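Local coordinates for protein ATP-citrate lyase beta-subunit (Chlorobium limicola, PDB 6HXJ) that probably catalyses, together with its partner subunit, the ATP-dependent cleavage of citrate with CoA to acetyl-CoA and oxaloacetate, releasing ADP and phosphate, at residues G259-T265 with N312-V318; K252-V256 with T306-P311. All blocks are in the same frame, centred on the assembly; numbering follows the deposited sequence.

Contact 1: G259-T265 with N312-V318; sequences GEIALLT and NIKHIIV
The imidazole of H315 meets I261 at its edge: CG1 of I261 lies near the ring plane, 4.2 Å from CD2. W354, from strand 352-356, brings a second ring to the imidazole, the two planes inclined at about 50°, and A395 and S398 from the C-terminal end of the chain also touch it. H315 lies on one side of two neighbouring parallel strands, 261-266 and 315-318, in the central sheet of a flavodoxin-like domain. L263 and I317 share that side, where helices 268-280 and 391-397 pack. With its CG1 anti to the carbonyl carbon (chi1 -52°), I317 brings that methylene alongside I261, 3.6 Å from CG2, while its CB meets L263 CD2.

A262 and I316 point to the other side of the sheet. There the methyl of A262 rests 3.9 Å from CD1 of I313.

A262 also displays the parallel ladder in its textbook form. Its N donates to H315 O, and its O accepts from I317 N at 2.8 Å, the N-H pointing almost straight at the oxygen (173°); the two bonds thus straddle I316. L264 N continues the ladder to I317 O. At the far end OG1 of T265 is engaged by S271 and A289 O, with a bound citrate about 9 Å from its side chain. Toward the loops the register slips: E260 O takes the N-H of K314, 2.8 Å away and in the carbonyl plane, while H315 N is not bonded to it.

Beyond that slip the side chains of E260 and K314 run side by side. K314 CD packs against OE2 of E260 at 3.6 Å, but NZ stays 4.7 Å from that oxygen, so attraction between the opposite charges is probably modest. The chemistry therefore implies a join made by backbone hydrogen bonds between largely apolar faces, one carrying the H315 imidazole, with side chains that mostly pack.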
loop_
_atom_site.group_PDB
_atom_site.type_symbol
_atom_site.label_atom_id
_atom_site.label_comp_id
_atom_site.label_asym_id
_atom_site.label_seq_id
_atom_site.Cartn_x
_atom_site.Cartn_y
_atom_site.Cartn_z
ATOM N N GLY A 259 -45.180 -54.770 -12.181
ATOM C CA GLY A 259 -45.222 -53.756 -13.227
ATOM C C GLY A 259 -44.086 -53.829 -14.219
ATOM O O GLY A 259 -42.916 -53.833 -13.837
ATOM N N GLU A 260 -44.439 -53.875 -15.506
ATOM C CA GLU A 260 -43.496 -53.956 -16.621
ATOM C C GLU A 260 -43.045 -52.572 -17.120
ATOM O O GLU A 260 -41.996 -52.474 -17.758
ATOM C CB GLU A 260 -44.094 -54.777 -17.789
ATOM C CG GLU A 260 -44.970 -55.969 -17.402
ATOM C CD GLU A 260 -44.342 -57.037 -16.521
ATOM O OE1 GLU A 260 -44.803 -57.197 -15.367
ATOM O OE2 GLU A 260 -43.388 -57.708 -16.980
ATOM N N ILE A 261 -43.840 -51.514 -16.869
ATOM C CA ILE A 261 -43.497 -50.184 -17.375
ATOM C C ILE A 261 -43.021 -49.234 -16.251
ATOM O O ILE A 261 -43.800 -48.828 -15.383
ATOM C CB ILE A 261 -44.639 -49.568 -18.243
ATOM C CG1 ILE A 261 -45.077 -50.520 -19.365
ATOM C CG2 ILE A 261 -44.216 -48.240 -18.846
ATOM C CD1 ILE A 261 -46.457 -51.079 -19.191
ATOM N N ALA A 262 -41.750 -48.824 -16.334
ATOM C CA ALA A 262 -41.126 -47.914 -15.370
ATOM C C ALA A 262 -41.148 -46.434 -15.782
ATOM O O ALA A 262 -40.678 -46.067 -16.856
ATOM C CB ALA A 262 -39.703 -48.372 -15.060
ATOM N N LEU A 263 -41.694 -45.601 -14.917
ATOM C CA LEU A 263 -41.789 -44.173 -15.190
ATOM C C LEU A 263 -40.641 -43.385 -14.562
ATOM O O LEU A 263 -40.332 -43.587 -13.388
ATOM C CB LEU A 263 -43.146 -43.599 -14.696
ATOM C CG LEU A 263 -44.433 -44.339 -15.048
ATOM C CD1 LEU A 263 -45.596 -43.798 -14.234
ATOM C CD2 LEU A 263 -44.700 -44.290 -16.551
ATOM N N LEU A 264 -40.040 -42.473 -15.345
ATOM C CA LEU A 264 -39.002 -41.521 -14.951
ATOM C C LEU A 264 -39.456 -40.179 -15.556
ATOM O O LEU A 264 -38.867 -39.634 -16.495
ATOM C CB LEU A 264 -37.601 -41.968 -15.449
ATOM C CG LEU A 264 -36.379 -41.023 -15.222
ATOM C CD1 LEU A 264 -36.243 -40.566 -13.778
ATOM C CD2 LEU A 264 -35.100 -41.652 -15.715
ATOM N N THR A 265 -40.564 -39.678 -15.036
ATOM C CA THR A 265 -41.213 -38.499 -15.590
ATOM C C THR A 265 -41.020 -37.207 -14.754
ATOM O O THR A 265 -40.888 -37.226 -13.521
ATOM C CB THR A 265 -42.690 -38.827 -15.858
ATOM O OG1 THR A 265 -43.254 -39.309 -14.638
ATOM C CG2 THR A 265 -42.858 -39.920 -16.941
ATOM N N ASN A 312 -37.929 -56.897 -13.326
ATOM C CA ASN A 312 -38.721 -57.238 -14.514
ATOM C C ASN A 312 -39.394 -56.012 -15.195
ATOM O O ASN A 312 -40.613 -55.953 -15.411
ATOM C CB ASN A 312 -39.734 -58.389 -14.244
ATOM C CG ASN A 312 -40.457 -58.353 -12.908
ATOM O OD1 ASN A 312 -41.421 -57.592 -12.699
ATOM N ND2 ASN A 312 -40.000 -59.193 -11.975
ATOM N N ILE A 313 -38.570 -55.047 -15.555
ATOM C CA ILE A 313 -39.083 -53.881 -16.264
ATOM C C ILE A 313 -38.745 -54.008 -17.757
ATOM O O ILE A 313 -37.609 -54.321 -18.119
ATOM C CB ILE A 313 -38.681 -52.529 -15.620
ATOM C CG1 ILE A 313 -37.162 -52.284 -15.624
ATOM C CG2 ILE A 313 -39.260 -52.423 -14.216
ATOM C CD1 ILE A 313 -36.763 -50.842 -15.430
ATOM N N LYS A 314 -39.736 -53.803 -18.621
ATOM C CA LYS A 314 -39.536 -53.951 -20.064
ATOM C C LYS A 314 -39.217 -52.629 -20.781
ATOM O O LYS A 314 -38.354 -52.628 -21.658
ATOM C CB LYS A 314 -40.725 -54.689 -20.725
ATOM C CG LYS A 314 -40.701 -56.201 -20.493
ATOM C CD LYS A 314 -42.091 -56.800 -20.238
ATOM C CE LYS A 314 -42.501 -57.861 -21.241
ATOM N NZ LYS A 314 -41.729 -59.128 -21.099
ATOM N N HIS A 315 -39.924 -51.518 -20.438
ATOM C CA HIS A 315 -39.745 -50.182 -21.039
ATOM C C HIS A 315 -39.454 -49.175 -19.952
ATOM O O HIS A 315 -39.877 -49.369 -18.813
ATOM C CB HIS A 315 -41.023 -49.724 -21.803
ATOM C CG HIS A 315 -41.568 -50.757 -22.735
ATOM N ND1 HIS A 315 -41.029 -50.939 -23.999
ATOM C CD2 HIS A 315 -42.521 -51.697 -22.524
ATOM C CE1 HIS A 315 -41.698 -51.953 -24.531
ATOM N NE2 HIS A 315 -42.605 -52.441 -23.682
ATOM N N ILE A 316 -38.776 -48.073 -20.309
ATOM C CA ILE A 316 -38.558 -46.929 -19.406
ATOM C C ILE A 316 -39.230 -45.722 -20.087
ATOM O O ILE A 316 -38.963 -45.466 -21.265
ATOM C CB ILE A 316 -37.062 -46.604 -19.036
ATOM C CG1 ILE A 316 -36.268 -47.830 -18.511
ATOM C CG2 ILE A 316 -36.961 -45.415 -18.031
ATOM C CD1 ILE A 316 -34.766 -47.644 -18.550
ATOM N N ILE A 317 -40.132 -45.022 -19.350
ATOM C CA ILE A 317 -40.806 -43.842 -19.864
ATOM C C ILE A 317 -40.173 -42.613 -19.246
ATOM O O ILE A 317 -40.428 -42.282 -18.085
ATOM C CB ILE A 317 -42.366 -43.872 -19.733
ATOM C CG1 ILE A 317 -43.010 -45.160 -20.316
ATOM C CG2 ILE A 317 -43.020 -42.616 -20.327
ATOM C CD1 ILE A 317 -42.720 -45.522 -21.767
ATOM N N VAL A 318 -39.310 -41.959 -20.036
ATOM C CA VAL A 318 -38.608 -40.740 -19.659
ATOM C C VAL A 318 -39.413 -39.624 -20.310
ATOM O O VAL A 318 -39.065 -39.133 -21.388
ATOM C CB VAL A 318 -37.102 -40.761 -20.084
ATOM C CG1 VAL A 318 -36.361 -39.543 -19.548
ATOM C CG2 VAL A 318 -36.413 -42.037 -19.615
#

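Contact 2: K252-V256 with T306-P311; sequences KFVEV and TICRLP
F253 lays one face of its phenyl ring under the methyl of T306, overlapping it almost centrally. The CG2 carbon stands 3.8 Å from the ring centroid and 13° off the normal, a clear CH-pi contact. The setting is the flavodoxin-like citrate-binding region, where strand 250-255, outermost in its sheet within the chain and antiparallel to its neighbour 287-292, faces helix 297-309 through this one aromatic side chain. A chi1 of 173° places CG opposite the backbone N and carries the phenyl toward the helix.

Two residues of the helix and L310, just past its end, meet the ring in three different ways. T306 takes the face; I307 slides past obliquely, with CG1 4.0 Å from CE1; L310 arrives from the opposite direction, its CD2 in the ring plane at the edge and 4.0 Å from CZ. Of the two segments, E255 N is what lies over the opposite face, displaced toward the rim and hydrogen-bonded to E237 of helix 235-246. That helix also supplies I240, which touches both F253 and T306.

T306 divides its two branches between different tasks. Its methyl is turned to the phenyl, whereas OG1 is hydrogen-bonded to A302 O one turn earlier, so the polar end is satisfied within the helix and the hydrocarbon end serves the packing.

No hydrogen bond joins the two segments; van der Waals packing, the CH-pi contact included, and the burial of apolar groups hold them. The contact remains only partly buried, and at its margin a charged residue takes part: E255 runs its CG, carboxylate carbon and OE2 along L310, with P311 only at the fringe. The same L310 methyl that edges the ring also receives this glutamate, CD2 lying 3.7 Å from CG of E255.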
loop_
_atom_site.group_PDB
_atom_site.type_symbol
_atom_site.label_atom_id
_atom_site.label_comp_id
_atom_site.label_asym_id
_atom_site.label_seq_id
_atom_site.Cartn_x
_atom_site.Cartn_y
_atom_site.Cartn_z
ATOM N N LYS A 252 -39.322 -37.682 -6.030
ATOM C CA LYS A 252 -40.281 -38.574 -5.385
ATOM C C LYS A 252 -40.209 -39.950 -6.041
ATOM O O LYS A 252 -40.109 -40.059 -7.265
ATOM C CB LYS A 252 -41.716 -37.991 -5.476
ATOM C CG LYS A 252 -41.865 -36.569 -4.927
ATOM C CD LYS A 252 -43.259 -36.312 -4.402
ATOM C CE LYS A 252 -43.303 -35.109 -3.491
ATOM N NZ LYS A 252 -44.527 -35.106 -2.641
ATOM N N PHE A 253 -40.213 -41.001 -5.232
ATOM C CA PHE A 253 -40.196 -42.357 -5.771
ATOM C C PHE A 253 -41.095 -43.264 -4.941
ATOM O O PHE A 253 -41.005 -43.266 -3.712
ATOM C CB PHE A 253 -38.762 -42.924 -5.893
ATOM C CG PHE A 253 -38.686 -44.379 -6.298
ATOM C CD1 PHE A 253 -38.780 -44.756 -7.637
ATOM C CD2 PHE A 253 -38.508 -45.373 -5.342
ATOM C CE1 PHE A 253 -38.705 -46.102 -8.009
ATOM C CE2 PHE A 253 -38.444 -46.715 -5.713
ATOM C CZ PHE A 253 -38.539 -47.071 -7.045
ATOM N N VAL A 254 -41.983 -43.998 -5.624
ATOM C CA VAL A 254 -42.900 -44.965 -5.020
ATOM C C VAL A 254 -42.809 -46.267 -5.827
ATOM O O VAL A 254 -42.953 -46.249 -7.051
ATOM C CB VAL A 254 -44.365 -44.462 -4.908
ATOM C CG1 VAL A 254 -45.217 -45.456 -4.126
ATOM C CG2 VAL A 254 -44.449 -43.080 -4.268
ATOM N N GLU A 255 -42.581 -47.380 -5.141
ATOM C CA GLU A 255 -42.481 -48.679 -5.791
ATOM C C GLU A 255 -43.848 -49.352 -5.865
ATOM O O GLU A 255 -44.548 -49.462 -4.850
ATOM C CB GLU A 255 -41.458 -49.573 -5.062
ATOM C CG GLU A 255 -40.842 -50.658 -5.942
ATOM C CD GLU A 255 -39.706 -51.478 -5.348
ATOM O OE1 GLU A 255 -38.878 -50.910 -4.595
ATOM O OE2 GLU A 255 -39.611 -52.681 -5.684
ATOM N N VAL A 256 -44.243 -49.744 -7.077
ATOM C CA VAL A 256 -45.502 -50.449 -7.309
ATOM C C VAL A 256 -45.148 -51.942 -7.437
ATOM O O VAL A 256 -44.282 -52.276 -8.254
ATOM C CB VAL A 256 -46.282 -49.898 -8.531
ATOM C CG1 VAL A 256 -47.579 -50.667 -8.762
ATOM C CG2 VAL A 256 -46.582 -48.414 -8.340
ATOM N N THR A 306 -32.102 -45.799 -9.310
ATOM C CA THR A 306 -33.130 -46.523 -8.552
ATOM C C THR A 306 -34.146 -47.212 -9.496
ATOM O O THR A 306 -34.480 -48.386 -9.290
ATOM C CB THR A 306 -33.850 -45.526 -7.600
ATOM O OG1 THR A 306 -32.903 -44.778 -6.844
ATOM C CG2 THR A 306 -34.846 -46.192 -6.662
ATOM N N ILE A 307 -34.615 -46.470 -10.529
ATOM C CA ILE A 307 -35.604 -46.930 -11.514
ATOM C C ILE A 307 -35.056 -48.098 -12.351
ATOM O O ILE A 307 -35.778 -49.057 -12.625
ATOM C CB ILE A 307 -36.137 -45.735 -12.347
ATOM C CG1 ILE A 307 -37.018 -44.865 -11.433
ATOM C CG2 ILE A 307 -36.970 -46.184 -13.576
ATOM C CD1 ILE A 307 -37.063 -43.470 -11.781
ATOM N N CYS A 308 -33.770 -48.038 -12.699
ATOM C CA CYS A 308 -33.076 -49.062 -13.475
ATOM C C CYS A 308 -32.875 -50.350 -12.658
ATOM O O CYS A 308 -32.919 -51.445 -13.228
ATOM C CB CYS A 308 -31.753 -48.516 -14.001
ATOM S SG CYS A 308 -31.898 -47.014 -15.030
ATOM N N ARG A 309 -32.663 -50.209 -11.327
ATOM C CA ARG A 309 -32.478 -51.328 -10.398
ATOM C C ARG A 309 -33.767 -52.179 -10.239
ATOM O O ARG A 309 -33.671 -53.331 -9.830
ATOM C CB ARG A 309 -31.970 -50.824 -9.030
ATOM C CG ARG A 309 -30.497 -50.391 -8.990
ATOM C CD ARG A 309 -30.161 -49.646 -7.698
ATOM N NE ARG A 309 -29.026 -48.722 -7.851
ATOM C CZ ARG A 309 -28.768 -47.686 -7.047
ATOM N NH1 ARG A 309 -29.559 -47.424 -6.012
ATOM N NH2 ARG A 309 -27.722 -46.902 -7.278
ATOM N N LEU A 310 -34.956 -51.630 -10.606
ATOM C CA LEU A 310 -36.284 -52.283 -10.516
ATOM C C LEU A 310 -36.411 -53.644 -11.254
ATOM O O LEU A 310 -35.914 -53.781 -12.381
ATOM C CB LEU A 310 -37.410 -51.327 -10.971
ATOM C CG LEU A 310 -37.737 -50.164 -10.038
ATOM C CD1 LEU A 310 -38.560 -49.121 -10.751
ATOM C CD2 LEU A 310 -38.499 -50.614 -8.815
ATOM N N PRO A 311 -37.080 -54.640 -10.598
ATOM C CA PRO A 311 -37.210 -55.966 -11.213
ATOM C C PRO A 311 -38.252 -56.055 -12.323
ATOM O O PRO A 311 -39.327 -55.432 -12.249
ATOM C CB PRO A 311 -37.578 -56.868 -10.032
ATOM C CG PRO A 311 -38.310 -55.986 -9.093
ATOM C CD PRO A 311 -37.701 -54.615 -9.252
#

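In the fold
Of the parts tied here, strand 250-255 comes first and leads directly into strand 261-266; the chain then passes through helix 268-280, strand 287-292 and helix 297-309 before reaching strand 315-318. Contact 2 closes the loop from 252-256 to 306-311, and contact 1 closes that from 259-265 to 312-318. Because their segments alternate along the chain, the two closures cross rather than nest. Contact 1 joins neighbouring strands inside the sheet, whereas contact 2 ties a strand outermost in the sheet within this chain to the helix preceding strand 315-318. I307 bridges them: its CG2 packs on A262 and its CD1 on L264, so helix and sheet share one apolar layer.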